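Local coordinates for protein anti-restriction endonuclease (Enterobacteria phage T4, PDB 3WX4) that mimics DNA to block DNA binding by the bacterial histone-like protein H-NS, and strongly inhibits the host McrA restriction endonuclease, at residues D16-L21 / N27-I32. Sequence-based numbering, arbitrary orientation.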
# COMPACT_ATOMS: atom_id res chain seq x y z
N ASP A 16 0.40 15.10 -15.99
CA ASP A 16 0.78 16.34 -16.69
C ASP A 16 0.50 17.68 -15.96
O ASP A 16 1.39 18.55 -15.87
CB ASP A 16 0.08 16.41 -18.04
CG ASP A 16 0.48 15.25 -19.01
OD1 ASP A 16 1.51 14.53 -18.80
OD2 ASP A 16 -0.27 15.10 -20.02
N ILE A 17 -0.74 17.89 -15.50
CA ILE A 17 -1.05 19.16 -14.89
C ILE A 17 -0.21 19.41 -13.62
O ILE A 17 0.07 20.58 -13.30
CB ILE A 17 -2.55 19.32 -14.60
CG1 ILE A 17 -2.87 20.79 -14.49
CG2 ILE A 17 -2.97 18.58 -13.30
CD1 ILE A 17 -4.40 21.13 -14.59
N LEU A 18 0.19 18.35 -12.93
CA LEU A 18 1.01 18.54 -11.70
C LEU A 18 2.43 18.83 -12.09
O LEU A 18 3.10 19.65 -11.42
CB LEU A 18 0.99 17.32 -10.77
CG LEU A 18 -0.29 17.28 -9.90
CD1 LEU A 18 -0.37 15.87 -9.22
CD2 LEU A 18 -0.31 18.44 -8.85
N GLU A 19 2.91 18.16 -13.15
CA GLU A 19 4.27 18.45 -13.61
C GLU A 19 4.33 19.93 -14.03
O GLU A 19 5.30 20.63 -13.73
CB GLU A 19 4.66 17.59 -14.82
CG GLU A 19 6.00 17.98 -15.42
CD GLU A 19 6.38 17.11 -16.61
OE1 GLU A 19 5.48 16.94 -17.49
OE2 GLU A 19 7.54 16.62 -16.64
N LYS A 20 3.31 20.42 -14.73
CA LYS A 20 3.32 21.81 -15.13
C LYS A 20 3.23 22.76 -13.92
O LYS A 20 3.80 23.86 -13.96
CB LYS A 20 2.17 22.12 -16.08
CG LYS A 20 2.50 21.79 -17.49
CD LYS A 20 1.23 21.79 -18.34
CE LYS A 20 1.58 22.05 -19.81
NZ LYS A 20 2.14 23.47 -20.02
N LEU A 21 2.45 22.39 -12.90
CA LEU A 21 2.35 23.24 -11.72
C LEU A 21 3.73 23.34 -11.04
O LEU A 21 4.15 24.44 -10.58
CB LEU A 21 1.34 22.66 -10.72
CG LEU A 21 1.17 23.55 -9.46
CD1 LEU A 21 0.50 24.82 -9.86
CD2 LEU A 21 0.36 22.81 -8.40
N ASN A 27 6.43 25.48 -4.86
CA ASN A 27 6.06 25.34 -3.42
C ASN A 27 4.61 24.88 -3.27
O ASN A 27 4.30 24.07 -2.40
CB ASN A 27 6.22 26.66 -2.69
CG ASN A 27 7.62 27.19 -2.77
OD1 ASN A 27 8.60 26.45 -2.55
ND2 ASN A 27 7.75 28.48 -3.12
N LEU A 28 3.75 25.44 -4.11
CA LEU A 28 2.34 25.01 -4.06
C LEU A 28 2.31 23.56 -4.49
O LEU A 28 1.64 22.71 -3.89
CB LEU A 28 1.52 25.88 -5.01
CG LEU A 28 0.04 25.52 -5.07
CD1 LEU A 28 -0.55 25.60 -3.68
CD2 LEU A 28 -0.66 26.50 -6.01
N TYR A 29 3.08 23.25 -5.52
CA TYR A 29 3.13 21.88 -5.99
C TYR A 29 3.49 20.93 -4.82
O TYR A 29 2.90 19.83 -4.62
CB TYR A 29 4.20 21.77 -7.05
CG TYR A 29 4.57 20.34 -7.31
CD1 TYR A 29 3.83 19.54 -8.21
CD2 TYR A 29 5.64 19.78 -6.67
CE1 TYR A 29 4.16 18.22 -8.43
CE2 TYR A 29 6.02 18.45 -6.88
CZ TYR A 29 5.27 17.66 -7.76
OH TYR A 29 5.65 16.35 -7.92
N HIS A 30 4.48 21.32 -4.05
CA HIS A 30 4.91 20.46 -2.95
C HIS A 30 3.79 20.21 -1.94
O HIS A 30 3.60 19.06 -1.48
CB HIS A 30 6.14 21.06 -2.23
CG HIS A 30 6.55 20.27 -1.01
ND1 HIS A 30 7.47 19.24 -1.07
CD2 HIS A 30 6.11 20.31 0.27
CE1 HIS A 30 7.58 18.67 0.13
NE2 HIS A 30 6.76 19.31 0.96
N SER A 31 3.06 21.27 -1.62
CA SER A 31 1.92 21.20 -0.67
C SER A 31 0.85 20.29 -1.24
O SER A 31 0.38 19.34 -0.59
CB SER A 31 1.25 22.57 -0.48
OG SER A 31 2.20 23.52 -0.06
N ILE A 32 0.47 20.54 -2.48
CA ILE A 32 -0.60 19.69 -3.03
C ILE A 32 -0.21 18.25 -3.19
O ILE A 32 -0.97 17.34 -2.81
CB ILE A 32 -1.07 20.23 -4.39
CG1 ILE A 32 -1.79 21.58 -4.16
CG2 ILE A 32 -1.89 19.16 -5.09
CD1 ILE A 32 -2.06 22.39 -5.43
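L21 and Y29 face each other across the helical hairpin (alpha-alpha hairpin) of the Arn DNA-mimic fold, where helix 16-24 turns back into helix 26-43. The two segments run roughly antiparallel, 138° between their directions, with their axes approaching to 9.5 Å. The tight part is built around one methyl group: L21 CD2 lies 3.8 Å from Y29 CA and 3.9 Å from I32 CD1, the L21 and I32 side chains crossing at about a right angle. With CG anti to the backbone N (chi1 -178°), L21 continues toward the second helix, and chi2 near 68° sets where CD2 lies. One turn earlier, L18 CB lies 4.0 Å from Y29 CE1, and L18 CD2 meets I32 CG2 at 4.1 Å. No hydrogen bond joins the segments; the contact is mainly apolar. The tyrosine hydroxyl is satisfied by the backbone N of G59, while Y22 packs edge-to-face with the ring; together they probably limit the ring's rotation. I87, from a loop, touches both L18 and L21, and F61 of strand 60-65 adds to this core at L18. The looser margin is at L28, partly exposed, whose CG stays 4.3 Å from L21 CD2. On the solvent side of the second helix, S31 N and S31 OG reach N27 O from opposite faces of its carbonyl plane. Back inside, the Y29 ring also meets the first helix's backbone, its CD1 3.3 Å from L18 O.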